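Local coordinates for protein putative alpha-L-fucosidase (Bacteroides thetaiotaomicron, PDB 3EYP) that probably acts as an alpha-L-fucosidase of glycoside hydrolase family 29, hydrolysing alpha-L-fucosidic bonds, at residues R20-F25 with D280-S285; Q61-A66 with L294-D299; R107-A112 with L118-Y123; V256-S261 with R276-I281; I376-L381 with I408-A413. All blocks are in the same frame, centred on the assembly; numbering follows the deposited sequence.

Interaction 1 of 5, residues R20-F25 with D280-S285. With GOL (glycerol), chain F.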
# COMPACT_ATOMS: atom_id res chain seq x y z
N ARG A 20 0.68 6.37 4.81
CA ARG A 20 0.51 5.16 5.67
C ARG A 20 1.71 4.19 5.53
O ARG A 20 2.21 3.56 6.46
CB ARG A 20 -0.77 4.41 5.32
CG ARG A 20 -2.05 5.19 5.44
CD ARG A 20 -3.25 4.28 5.10
NE ARG A 20 -4.48 5.04 4.89
CZ ARG A 20 -5.56 4.56 4.27
NH1 ARG A 20 -5.60 3.32 3.81
NH2 ARG A 20 -6.59 5.31 4.13
N GLU A 21 2.16 4.16 4.30
CA GLU A 21 3.28 3.28 3.83
C GLU A 21 2.93 1.84 3.77
O GLU A 21 3.05 1.19 2.73
CB GLU A 21 4.58 3.54 4.60
CG GLU A 21 5.08 4.93 4.25
CD GLU A 21 6.46 5.29 4.76
OE1 GLU A 21 7.09 4.50 5.50
OE2 GLU A 21 6.88 6.42 4.40
N MET A 22 2.39 1.35 4.87
CA MET A 22 1.94 -0.06 4.99
C MET A 22 0.50 -0.12 5.52
O MET A 22 0.03 0.76 6.27
CB MET A 22 2.87 -0.83 5.95
CG MET A 22 4.22 -1.30 5.39
SD MET A 22 5.36 -2.21 6.46
CE MET A 22 4.70 -3.84 6.38
N ILE A 23 -0.20 -1.16 5.11
CA ILE A 23 -1.60 -1.46 5.55
C ILE A 23 -1.72 -2.96 5.83
O ILE A 23 -1.14 -3.76 5.09
CB ILE A 23 -2.65 -1.05 4.49
CG1 ILE A 23 -2.46 0.37 4.04
CG2 ILE A 23 -4.04 -1.26 5.01
CD1 ILE A 23 -3.36 0.82 2.83
N ALA A 24 -2.37 -3.37 6.92
CA ALA A 24 -2.63 -4.82 7.07
C ALA A 24 -3.93 -5.29 6.41
O ALA A 24 -4.90 -4.61 6.38
CB ALA A 24 -2.60 -5.26 8.53
N PHE A 25 -3.87 -6.51 5.84
CA PHE A 25 -5.06 -7.20 5.34
C PHE A 25 -5.30 -8.32 6.35
O PHE A 25 -4.36 -8.84 6.91
CB PHE A 25 -4.77 -7.90 4.01
CG PHE A 25 -5.70 -7.57 2.88
CD1 PHE A 25 -7.00 -7.12 3.10
CD2 PHE A 25 -5.28 -7.76 1.55
CE1 PHE A 25 -7.81 -6.87 2.08
CE2 PHE A 25 -6.11 -7.51 0.51
CZ PHE A 25 -7.36 -7.04 0.75
N ASP A 280 12.50 -7.38 0.73
CA ASP A 280 12.52 -7.29 -0.72
C ASP A 280 11.20 -6.68 -1.19
O ASP A 280 11.13 -5.76 -1.97
CB ASP A 280 12.62 -8.66 -1.37
CG ASP A 280 14.00 -9.26 -1.28
OD1 ASP A 280 14.92 -8.53 -0.87
OD2 ASP A 280 14.17 -10.44 -1.69
N ILE A 281 10.14 -7.26 -0.68
CA ILE A 281 8.80 -6.78 -1.01
C ILE A 281 8.56 -5.33 -0.62
O ILE A 281 8.04 -4.52 -1.42
CB ILE A 281 7.70 -7.70 -0.39
CG1 ILE A 281 7.70 -9.03 -1.14
CG2 ILE A 281 6.33 -7.06 -0.45
CD1 ILE A 281 6.88 -10.19 -0.44
N TYR A 282 8.97 -4.99 0.58
CA TYR A 282 8.89 -3.62 1.07
C TYR A 282 9.56 -2.69 0.02
O TYR A 282 9.06 -1.62 -0.37
CB TYR A 282 9.59 -3.47 2.44
CG TYR A 282 9.54 -2.06 3.02
CD1 TYR A 282 8.44 -1.61 3.77
CD2 TYR A 282 10.58 -1.16 2.78
CE1 TYR A 282 8.39 -0.30 4.25
CE2 TYR A 282 10.54 0.14 3.25
CZ TYR A 282 9.46 0.56 3.99
OH TYR A 282 9.44 1.82 4.51
N CYS A 283 10.72 -3.13 -0.46
CA CYS A 283 11.52 -2.27 -1.36
C CYS A 283 10.91 -2.15 -2.75
O CYS A 283 11.06 -1.14 -3.46
CB CYS A 283 12.97 -2.76 -1.43
SG CYS A 283 13.94 -2.37 0.07
N THR A 284 10.15 -3.15 -3.11
CA THR A 284 9.45 -3.19 -4.41
C THR A 284 8.01 -2.80 -4.33
O THR A 284 7.28 -2.97 -5.28
CB THR A 284 9.61 -4.57 -5.14
OG1 THR A 284 8.99 -5.60 -4.35
CG2 THR A 284 11.06 -4.88 -5.33
N SER A 285 7.65 -2.15 -3.22
CA SER A 285 6.33 -1.55 -3.03
C SER A 285 6.43 -0.16 -2.45
O SER A 285 6.36 0.84 -3.16
CB SER A 285 5.42 -2.43 -2.09
OG SER A 285 6.07 -2.72 -0.85
C1 GOL F . 11.69 5.25 7.46
O1 GOL F . 10.66 4.54 8.12
C2 GOL F . 11.28 5.34 6.01
O2 GOL F . 9.88 5.59 5.95
C3 GOL F . 11.62 3.99 5.40
O3 GOL F . 11.23 3.96 4.05
O HOH W 1 7.20 2.10 6.42
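Met22 and Glu21 both set CG anti to the carbonyl carbon, beside the backbone N, whereas Tyr282 has CG anti to its N (chi1 -180°); from these settings the ends of the three side chains converge. The bend of Met22 at its last torsion (chi3 81°) accompanies a Met-aromatic contact at the ring edge: SD lies 4.1 Å from Tyr282 CD1, and the line from the ring centroid to SD is 78° off the ring normal. Glu21, extended beyond CG, brings its carboxylate near the phenol, but OE1 and Tyr282 OH stay 3.7 Å apart and are joined by a water. That water donates to Glu21 OE1 at 2.6 Å and stands 3.0 Å from Tyr282 OH. Strand 22-26 belongs to the parallel barrel of the TIM-barrel domain and helix 275-283 to the layer outside it, so the contact ties barrel wall to outer helix. A glycerol, probably from the crystallisation liquor, makes a second bridge: its O3 is hydrogen-bonded to Tyr282 OH at 2.8 Å, in the ring plane, and its O2 donates weakly to Glu21 OE1 at 3.0 Å. A leucine in place of Tyr282 would probably leave the water and glycerol O3 without the hydroxyl they share and take the aromatic edge from Met22 SD. Lys422 NZ also binds the glycerol, and Ile424 of strand 423-432 packs on Tyr282.

Interaction 2 of 5, residues Q61-A66 with L294-D299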
# COMPACT_ATOMS: atom_id res chain seq x y z
N GLN A 61 -2.01 -5.65 18.28
CA GLN A 61 -0.64 -5.67 18.90
C GLN A 61 0.40 -6.09 17.88
O GLN A 61 1.52 -5.57 17.81
CB GLN A 61 -0.63 -6.59 20.12
CG GLN A 61 -1.43 -6.05 21.28
CD GLN A 61 -2.03 -7.13 22.19
OE1 GLN A 61 -1.50 -8.24 22.28
NE2 GLN A 61 -3.13 -6.78 22.88
N THR A 62 -0.01 -7.01 17.02
CA THR A 62 0.83 -7.40 15.88
C THR A 62 1.21 -6.17 15.02
O THR A 62 2.37 -5.95 14.66
CB THR A 62 0.18 -8.53 15.05
OG1 THR A 62 0.19 -9.74 15.84
CG2 THR A 62 0.95 -8.81 13.72
N LEU A 63 0.20 -5.39 14.71
CA LEU A 63 0.37 -4.21 13.87
C LEU A 63 1.17 -3.15 14.56
O LEU A 63 1.94 -2.46 13.91
CB LEU A 63 -0.96 -3.61 13.44
CG LEU A 63 -1.86 -4.56 12.64
CD1 LEU A 63 -3.01 -3.80 12.04
CD2 LEU A 63 -1.09 -5.44 11.57
N LYS A 64 0.96 -2.98 15.86
CA LYS A 64 1.74 -1.97 16.59
C LYS A 64 3.22 -2.32 16.48
O LYS A 64 4.05 -1.49 16.10
CB LYS A 64 1.34 -1.88 18.06
CG LYS A 64 0.04 -1.27 18.22
CD LYS A 64 0.10 0.24 18.04
CE LYS A 64 -1.25 0.88 18.35
NZ LYS A 64 -1.16 2.35 18.17
N ALA A 65 3.55 -3.56 16.79
CA ALA A 65 4.94 -4.00 16.79
C ALA A 65 5.53 -3.92 15.40
O ALA A 65 6.76 -3.94 15.22
CB ALA A 65 5.12 -5.41 17.32
N ALA A 66 4.65 -3.89 14.42
CA ALA A 66 5.10 -3.96 13.05
C ALA A 66 5.13 -2.63 12.36
O ALA A 66 5.50 -2.55 11.21
CB ALA A 66 4.32 -4.93 12.26
N LEU A 294 -0.26 -5.91 3.28
CA LEU A 294 0.23 -7.21 3.68
C LEU A 294 -0.78 -7.94 4.51
O LEU A 294 -1.21 -7.47 5.55
CB LEU A 294 1.51 -7.07 4.54
CG LEU A 294 2.30 -8.29 4.96
CD1 LEU A 294 2.81 -9.13 3.75
CD2 LEU A 294 3.53 -7.83 5.86
N ASN A 295 -1.09 -9.14 4.02
CA ASN A 295 -2.09 -10.04 4.64
C ASN A 295 -1.55 -10.98 5.70
O ASN A 295 -0.60 -11.75 5.48
CB ASN A 295 -2.83 -10.84 3.56
CG ASN A 295 -3.81 -11.82 4.14
OD1 ASN A 295 -4.89 -11.44 4.59
ND2 ASN A 295 -3.46 -13.09 4.10
N PHE A 296 -2.18 -10.86 6.89
CA PHE A 296 -2.03 -11.78 8.03
C PHE A 296 -3.37 -12.51 8.22
O PHE A 296 -4.35 -11.87 8.64
CB PHE A 296 -1.78 -11.01 9.34
CG PHE A 296 -0.57 -10.10 9.32
CD1 PHE A 296 0.60 -10.48 9.92
CD2 PHE A 296 -0.63 -8.87 8.69
CE1 PHE A 296 1.72 -9.67 9.94
CE2 PHE A 296 0.49 -8.04 8.67
CZ PHE A 296 1.68 -8.44 9.31
N PRO A 297 -3.45 -13.83 7.89
CA PRO A 297 -4.72 -14.55 8.09
C PRO A 297 -4.88 -15.16 9.50
O PRO A 297 -4.06 -15.97 9.93
CB PRO A 297 -4.65 -15.65 6.99
CG PRO A 297 -3.21 -15.99 6.94
CD PRO A 297 -2.52 -14.62 7.06
N PRO A 298 -5.88 -14.70 10.27
CA PRO A 298 -6.13 -15.30 11.58
C PRO A 298 -6.51 -16.78 11.45
O PRO A 298 -7.12 -17.22 10.47
CB PRO A 298 -7.29 -14.50 12.12
CG PRO A 298 -7.28 -13.19 11.28
CD PRO A 298 -6.85 -13.65 9.97
N ASP A 299 -6.16 -17.51 12.48
CA ASP A 299 -6.45 -18.92 12.56
C ASP A 299 -7.83 -19.24 13.11
O ASP A 299 -8.68 -18.40 13.30
CB ASP A 299 -5.33 -19.65 13.31
CG ASP A 299 -5.42 -19.51 14.79
OD1 ASP A 299 -6.18 -18.60 15.22
OD2 ASP A 299 -4.78 -20.36 15.50
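Thr62 and Leu63 of helix 56-65 both come down on the same side of the Phe296 ring, each obliquely. The methyl CG2 of Thr62 lies 4.0 Å from Phe296 CE1, the two side chains coming from opposite directions. On that same side, but nearer the other meta carbon, Leu63 CD2 approaches Phe296 CE2 to 4.2 Å. Thr62 can offer a methyl here because CG2 is anti to its backbone N, which turns OG1 to a different quarter, where it is hydrogen-bonded to Ser309 OG of helix 306-323 and weakly to Gln58 O. Phe296 directly follows strand 291-295 of the parallel TIM-barrel sheet, and helix 56-65 follows the adjacent strand 22-26, so the phenylalanine sits in the layer between barrel and outer helices. The contact is wholly apolar and buried, covering 111 Å² in all. Around it, Leu63 also packs on Ala24 and Phe26 of strand 22-26, and Phe296 on Phe26 and on Ala312 of helix 306-323, while the backbone of Phe296 is hydrogen-bonded to Phe25.

Interaction 3 of 5, residues R107-A112 with L118-Y123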
# COMPACT_ATOMS: atom_id res chain seq x y z
N ARG A 107 -17.57 -5.51 14.47
CA ARG A 107 -17.63 -4.74 15.72
C ARG A 107 -16.31 -4.85 16.51
O ARG A 107 -15.69 -3.88 16.81
CB ARG A 107 -18.77 -5.20 16.62
CG ARG A 107 -19.13 -4.28 17.82
CD ARG A 107 -19.28 -2.80 17.47
NE ARG A 107 -20.53 -2.58 16.72
CZ ARG A 107 -20.79 -1.52 15.97
NH1 ARG A 107 -19.92 -0.54 15.86
NH2 ARG A 107 -21.94 -1.44 15.32
N GLU A 108 -15.95 -6.07 16.88
CA GLU A 108 -14.68 -6.35 17.60
C GLU A 108 -13.46 -5.70 16.93
O GLU A 108 -12.59 -5.09 17.56
CB GLU A 108 -14.49 -7.86 17.75
CG GLU A 108 -15.69 -8.48 18.53
CD GLU A 108 -15.43 -9.78 19.25
OE1 GLU A 108 -14.26 -10.12 19.55
OE2 GLU A 108 -16.44 -10.44 19.60
N PHE A 109 -13.40 -5.90 15.63
CA PHE A 109 -12.37 -5.32 14.77
C PHE A 109 -12.26 -3.81 14.89
O PHE A 109 -11.21 -3.27 15.26
CB PHE A 109 -12.55 -5.78 13.31
CG PHE A 109 -11.61 -5.10 12.34
CD1 PHE A 109 -10.24 -5.39 12.33
CD2 PHE A 109 -12.09 -4.19 11.44
CE1 PHE A 109 -9.39 -4.74 11.45
CE2 PHE A 109 -11.26 -3.56 10.58
CZ PHE A 109 -9.89 -3.85 10.59
N VAL A 110 -13.34 -3.11 14.53
CA VAL A 110 -13.33 -1.64 14.60
C VAL A 110 -13.18 -1.13 16.03
O VAL A 110 -12.62 -0.05 16.22
CB VAL A 110 -14.56 -0.89 13.95
CG1 VAL A 110 -14.68 -1.21 12.46
CG2 VAL A 110 -15.83 -1.16 14.68
N ASP A 111 -13.62 -1.90 17.01
CA ASP A 111 -13.44 -1.45 18.41
C ASP A 111 -11.95 -1.51 18.76
O ASP A 111 -11.38 -0.56 19.31
CB ASP A 111 -14.29 -2.25 19.42
CG ASP A 111 -15.75 -1.83 19.40
OD1 ASP A 111 -16.11 -0.77 18.86
OD2 ASP A 111 -16.57 -2.62 19.92
N ALA A 112 -11.30 -2.62 18.41
CA ALA A 112 -9.87 -2.79 18.62
C ALA A 112 -9.07 -1.71 17.85
O ALA A 112 -8.08 -1.17 18.34
CB ALA A 112 -9.37 -4.26 18.24
N LEU A 118 -5.62 2.91 15.36
CA LEU A 118 -5.34 2.41 14.02
C LEU A 118 -6.53 2.72 13.12
O LEU A 118 -7.65 2.84 13.58
CB LEU A 118 -5.03 0.92 14.09
CG LEU A 118 -3.82 0.58 14.96
CD1 LEU A 118 -3.48 -0.89 14.88
CD2 LEU A 118 -2.62 1.42 14.55
N LYS A 119 -6.26 2.97 11.85
CA LYS A 119 -7.32 3.27 10.91
C LYS A 119 -7.95 1.99 10.36
O LYS A 119 -7.26 1.14 9.79
CB LYS A 119 -6.81 4.15 9.74
CG LYS A 119 -6.16 5.48 10.20
CD LYS A 119 -5.19 6.06 9.09
CE LYS A 119 -5.16 7.58 9.20
NZ LYS A 119 -4.04 8.23 8.50
N ALA A 120 -9.26 1.92 10.46
CA ALA A 120 -10.05 0.73 10.04
C ALA A 120 -10.46 0.83 8.59
O ALA A 120 -10.80 1.90 8.09
CB ALA A 120 -11.31 0.54 10.91
N GLY A 121 -10.38 -0.30 7.92
CA GLY A 121 -10.92 -0.42 6.58
C GLY A 121 -11.69 -1.71 6.40
O GLY A 121 -11.59 -2.65 7.20
N ILE A 122 -12.45 -1.72 5.33
CA ILE A 122 -13.37 -2.77 4.97
C ILE A 122 -13.24 -3.29 3.54
O ILE A 122 -13.23 -2.53 2.55
CB ILE A 122 -14.83 -2.27 5.11
CG1 ILE A 122 -15.19 -1.85 6.56
CG2 ILE A 122 -15.76 -3.30 4.65
CD1 ILE A 122 -15.07 -3.04 7.62
N TYR A 123 -13.10 -4.60 3.47
CA TYR A 123 -13.19 -5.37 2.20
C TYR A 123 -14.59 -6.00 2.18
O TYR A 123 -14.96 -6.78 3.07
CB TYR A 123 -12.05 -6.40 2.17
CG TYR A 123 -12.05 -7.43 1.04
CD1 TYR A 123 -10.94 -7.57 0.23
CD2 TYR A 123 -13.15 -8.26 0.81
CE1 TYR A 123 -10.90 -8.51 -0.77
CE2 TYR A 123 -13.13 -9.19 -0.22
CZ TYR A 123 -11.99 -9.33 -1.00
OH TYR A 123 -11.95 -10.26 -2.03
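Apolar contacts converge on the methyl of Ala120, which points at helix 105-116 and is met by two consecutive residues there. Val110 CG1 and Ala120 CB are 4.1 Å apart, and Phe109 CE2 comes as near to the same Ala120 CB. Phe109 holds CG anti to its backbone N (chi1 174°), which carries the ring across toward the strand. A second kind of contact involves the backbone: Phe109 CE2 rests 3.5 Å from Gly121 O, so the ring packs against a strand carbonyl as well as a side chain. With so small a residue at 120 the two backbones come close, and the CA atoms of Val110 and Ala120 are only 6.1 Å apart. The local axes of helix and strand run nearly antiparallel, at 153°, as expected where a helix of the TIM barrel leads back into the next strand. Phe109 also covers Ala71 and Leu73 of the neighbouring strand 70-76, Ala112 packs on Met60 of helix 56-65, and Val110 touches Tyr157.

Interaction 4 of 5, residues V256-S261 with R276-I281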
# COMPACT_ATOMS: atom_id res chain seq x y z
N VAL A 256 -0.18 -8.40 -1.02
CA VAL A 256 0.48 -9.69 -0.95
C VAL A 256 0.22 -10.34 0.40
O VAL A 256 -0.04 -9.68 1.41
CB VAL A 256 2.03 -9.52 -1.23
CG1 VAL A 256 2.67 -8.64 -0.15
CG2 VAL A 256 2.74 -10.82 -1.32
N SER A 257 0.18 -11.63 0.38
CA SER A 257 0.10 -12.39 1.60
C SER A 257 1.47 -12.72 2.22
O SER A 257 2.48 -12.99 1.57
CB SER A 257 -0.69 -13.69 1.38
OG SER A 257 -1.07 -14.27 2.62
N ILE A 258 1.48 -12.70 3.54
CA ILE A 258 2.68 -13.12 4.27
C ILE A 258 2.91 -14.65 4.16
O ILE A 258 3.96 -15.16 4.51
CB ILE A 258 2.61 -12.70 5.76
CG1 ILE A 258 4.00 -12.53 6.38
CG2 ILE A 258 1.73 -13.70 6.64
CD1 ILE A 258 3.89 -11.69 7.70
N ARG A 259 1.90 -15.34 3.65
CA ARG A 259 1.94 -16.80 3.42
C ARG A 259 1.66 -17.14 1.95
O ARG A 259 1.37 -16.25 1.19
CB ARG A 259 0.89 -17.51 4.29
CG ARG A 259 1.19 -17.45 5.78
CD ARG A 259 -0.09 -17.58 6.67
NE ARG A 259 0.32 -17.76 8.04
CZ ARG A 259 0.31 -18.93 8.68
NH1 ARG A 259 -0.13 -20.01 8.06
NH2 ARG A 259 0.78 -19.00 9.92
N PRO A 260 1.77 -18.41 1.56
CA PRO A 260 1.46 -18.77 0.17
C PRO A 260 -0.01 -18.52 -0.17
O PRO A 260 -0.33 -18.09 -1.30
CB PRO A 260 1.83 -20.25 0.09
CG PRO A 260 2.95 -20.43 1.13
CD PRO A 260 2.48 -19.51 2.27
N SER A 261 -0.88 -18.67 0.83
CA SER A 261 -2.32 -18.48 0.62
C SER A 261 -2.83 -17.25 1.36
O SER A 261 -2.17 -16.74 2.23
CB SER A 261 -3.15 -19.70 1.12
OG SER A 261 -2.83 -20.98 0.55
N ARG A 276 13.83 -11.35 5.15
CA ARG A 276 14.53 -10.94 3.92
C ARG A 276 13.60 -10.82 2.72
O ARG A 276 13.71 -9.88 1.96
CB ARG A 276 15.70 -11.86 3.56
CG ARG A 276 17.00 -11.32 4.11
CD ARG A 276 18.15 -12.32 3.97
NE ARG A 276 18.96 -12.12 2.77
CZ ARG A 276 19.46 -10.96 2.35
NH1 ARG A 276 19.21 -9.82 3.01
NH2 ARG A 276 20.20 -10.92 1.24
N GLU A 277 12.69 -11.78 2.58
CA GLU A 277 11.65 -11.76 1.54
C GLU A 277 10.75 -10.53 1.68
O GLU A 277 10.44 -9.84 0.71
CB GLU A 277 10.82 -13.04 1.51
CG GLU A 277 11.63 -14.16 0.87
CD GLU A 277 11.07 -15.59 1.01
OE1 GLU A 277 11.44 -16.41 0.13
OE2 GLU A 277 10.32 -15.92 1.96
N LEU A 278 10.39 -10.23 2.93
CA LEU A 278 9.49 -9.09 3.19
C LEU A 278 10.19 -7.74 2.95
O LEU A 278 9.59 -6.76 2.54
CB LEU A 278 8.93 -9.17 4.62
CG LEU A 278 7.95 -10.36 4.80
CD1 LEU A 278 7.67 -10.52 6.31
CD2 LEU A 278 6.63 -10.14 3.93
N TRP A 279 11.49 -7.73 3.24
CA TRP A 279 12.32 -6.56 2.99
C TRP A 279 12.37 -6.31 1.49
O TRP A 279 12.26 -5.19 1.03
CB TRP A 279 13.73 -6.77 3.59
CG TRP A 279 14.78 -5.79 3.20
CD1 TRP A 279 16.02 -6.09 2.72
CD2 TRP A 279 14.71 -4.37 3.29
NE1 TRP A 279 16.74 -4.93 2.51
CE2 TRP A 279 15.96 -3.87 2.88
CE3 TRP A 279 13.72 -3.47 3.72
CZ2 TRP A 279 16.24 -2.51 2.84
CZ3 TRP A 279 13.99 -2.12 3.67
CH2 TRP A 279 15.25 -1.65 3.25
N ASP A 280 12.50 -7.38 0.73
CA ASP A 280 12.52 -7.29 -0.72
C ASP A 280 11.20 -6.68 -1.19
O ASP A 280 11.13 -5.76 -1.97
CB ASP A 280 12.62 -8.66 -1.37
CG ASP A 280 14.00 -9.26 -1.28
OD1 ASP A 280 14.92 -8.53 -0.87
OD2 ASP A 280 14.17 -10.44 -1.69
N ILE A 281 10.14 -7.26 -0.68
CA ILE A 281 8.80 -6.78 -1.01
C ILE A 281 8.56 -5.33 -0.62
O ILE A 281 8.04 -4.52 -1.42
CB ILE A 281 7.70 -7.70 -0.39
CG1 ILE A 281 7.70 -9.03 -1.14
CG2 ILE A 281 6.33 -7.06 -0.45
CD1 ILE A 281 6.88 -10.19 -0.44
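Leu278 and Ile281, about one helical turn apart on the buried side of helix 275-283, meet Ile258 and Val256 respectively. The helix is the crossover of a beta-alpha-beta unit that runs from strand 253-257 to strand 291-295, two neighbouring parallel strands of the TIM barrel. First along the helix comes Leu278, whose CD1 sits 4.2 Å from Ile258 CG1 and equally far from Ile258 CD1, the two side chains passing at a slant. The first torsion of Ile258 (chi1 -154°) puts CG1 roughly anti to its N and leads its chain toward the helix. Trp279 and Asp280 face other partners: Trp279 NE1 is hydrogen-bonded to Gln456 OE1 and Asp280 forms a salt bridge with Arg426, so the same helix serves both the barrel and the C-terminal domain. Ile281 then returns to the strand, its CG2 reaching tip to tip to Val256 CG1 at 4.0 Å. Leu292 of strand 291-295 packs on both Ile281 and Val256. At the end of the strand, Ser257 holds the following turn: its OG accepts a weak bond from Arg259 N at 3.3 Å and is also hydrogen-bonded to Asn295 ND2. Ser257 OG itself donates to Ser261 O at 2.7 Å, approaching from above the carbonyl plane, 38° out of it.

Interaction 5 of 5, residues I376-L381 with I408-A413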
# COMPACT_ATOMS: atom_id res chain seq x y z
N ILE A 376 32.46 7.26 4.12
CA ILE A 376 31.35 6.43 4.58
C ILE A 376 31.23 5.15 3.78
O ILE A 376 31.68 5.05 2.64
CB ILE A 376 30.00 7.21 4.48
CG1 ILE A 376 29.70 7.57 3.01
CG2 ILE A 376 30.05 8.43 5.36
CD1 ILE A 376 28.33 8.23 2.76
N GLU A 377 30.59 4.16 4.40
CA GLU A 377 30.21 2.92 3.70
C GLU A 377 28.67 2.78 3.66
O GLU A 377 27.97 2.84 4.69
CB GLU A 377 30.81 1.69 4.36
CG GLU A 377 30.73 0.47 3.50
CD GLU A 377 31.06 -0.84 4.25
OE1 GLU A 377 31.05 -0.86 5.51
OE2 GLU A 377 31.31 -1.85 3.55
N PHE A 378 28.15 2.63 2.45
CA PHE A 378 26.68 2.44 2.28
C PHE A 378 26.31 1.42 1.22
O PHE A 378 27.06 1.16 0.29
CB PHE A 378 25.96 3.79 2.05
CG PHE A 378 26.30 4.45 0.73
CD1 PHE A 378 25.47 4.29 -0.37
CD2 PHE A 378 27.43 5.24 0.61
CE1 PHE A 378 25.78 4.90 -1.59
CE2 PHE A 378 27.76 5.85 -0.60
CZ PHE A 378 26.93 5.68 -1.71
N ASP A 379 25.10 0.90 1.37
CA ASP A 379 24.57 -0.13 0.49
C ASP A 379 23.05 0.02 0.19
O ASP A 379 22.39 -0.92 -0.20
CB ASP A 379 24.86 -1.52 1.08
CG ASP A 379 24.20 -1.77 2.44
OD1 ASP A 379 23.44 -0.90 2.95
OD2 ASP A 379 24.45 -2.86 3.04
N CYS A 380 22.55 1.21 0.41
CA CYS A 380 21.12 1.55 0.23
C CYS A 380 21.01 3.06 0.11
O CYS A 380 21.78 3.77 0.73
CB CYS A 380 20.31 1.05 1.46
SG CYS A 380 18.53 1.22 1.27
N LEU A 381 20.08 3.52 -0.70
CA LEU A 381 19.75 4.93 -0.80
C LEU A 381 18.26 5.10 -1.10
O LEU A 381 17.57 4.17 -1.55
CB LEU A 381 20.59 5.70 -1.83
CG LEU A 381 20.55 5.22 -3.28
CD1 LEU A 381 19.31 5.79 -4.02
CD2 LEU A 381 21.86 5.51 -4.03
N ILE A 408 32.34 7.50 -9.90
CA ILE A 408 32.10 6.08 -10.13
C ILE A 408 30.60 5.88 -10.11
O ILE A 408 29.90 6.41 -9.25
CB ILE A 408 32.77 5.19 -9.04
CG1 ILE A 408 34.28 5.40 -9.03
CG2 ILE A 408 32.50 3.71 -9.27
CD1 ILE A 408 34.75 6.27 -7.85
N THR A 409 30.10 5.16 -11.10
CA THR A 409 28.67 4.97 -11.21
C THR A 409 28.26 3.88 -10.24
O THR A 409 29.07 3.06 -9.83
CB THR A 409 28.18 4.61 -12.61
OG1 THR A 409 28.47 3.23 -12.90
CG2 THR A 409 28.75 5.56 -13.66
N ILE A 410 26.99 3.93 -9.86
CA ILE A 410 26.38 2.89 -9.05
C ILE A 410 25.42 2.13 -9.94
O ILE A 410 24.42 2.69 -10.37
CB ILE A 410 25.62 3.47 -7.83
CG1 ILE A 410 26.60 4.22 -6.90
CG2 ILE A 410 24.97 2.34 -7.04
CD1 ILE A 410 25.94 5.03 -5.79
N PRO A 411 25.72 0.87 -10.27
CA PRO A 411 24.98 0.16 -11.30
C PRO A 411 23.50 0.17 -11.12
O PRO A 411 22.78 0.23 -12.10
CB PRO A 411 25.48 -1.27 -11.16
CG PRO A 411 26.90 -1.12 -10.70
CD PRO A 411 26.87 0.09 -9.78
N GLU A 412 23.07 0.11 -9.87
CA GLU A 412 21.64 -0.06 -9.53
C GLU A 412 20.92 1.29 -9.47
O GLU A 412 19.68 1.38 -9.35
CB GLU A 412 21.49 -0.83 -8.17
CG GLU A 412 22.24 -2.21 -8.03
CD GLU A 412 23.70 -2.06 -7.52
OE1 GLU A 412 24.27 -0.98 -7.73
OE2 GLU A 412 24.29 -3.01 -6.90
N ALA A 413 21.70 2.35 -9.56
CA ALA A 413 21.19 3.72 -9.45
C ALA A 413 21.63 4.61 -10.58
O ALA A 413 22.00 5.75 -10.36
CB ALA A 413 21.60 4.36 -8.08
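The carbonyl oxygen of Ile410 is held by two donors, Ala413 N at 2.9 Å and Thr414 OG1, which fold the chain into a turn after strand 408-409. The turn brings the side chains of Ile410 and Ala413 to bear on the same neighbour, Leu381. Leu381 CD2 lies 4.2 Å from Ala413 CB and a looser 4.5 Å from Ile410 CD1. That last methyl also meets Phe378: Ile410 CD1 stands 4.2 Å from Phe378 CE1, at the edge of the ring and near its plane. Phe378 and Leu381 can both contribute although three residues apart, because the chain turns a corner at Asp379. Asp379 and Cys380 form a classic beta bulge opposite Tyr454, and the Asp379 carboxylate is fixed by a salt bridge to Lys455 and a hydrogen bond to Gln456 N. The contact thus links the two antiparallel sheets of the beta-sandwich of the F5/8 type C domain. Leu381 and Ile410 both pack on Val398 of strand 393-401, next to strand 408-409 in one sheet, while Phe378 and Leu381 rest on strands 423-432 and 447-454 of the other.

Overall arrangement
Interactions 1 to 4 all reach the one parallel sheet of the TIM-barrel domain. Interactions 1 and 4 share helix 275-283, their centres about 9 Å apart. Interactions 1 and 2 join through adjacent strands, Phe25 N lying 2.8 Å from Leu294 O, and interaction 2 meets interaction 4 where Phe296 CE1 is 3.7 Å from Ile258 CD1. Interaction 3, further round the barrel, touches interaction 2 through Leu118 CD1 and Leu63 CB, 4.0 Å apart. Interaction 5 stands apart in the C-terminal beta-sandwich, with its nearest atoms about 5 Å from interaction 4 and about 6 Å from interaction 1, whose glycerol is also held by Lys422.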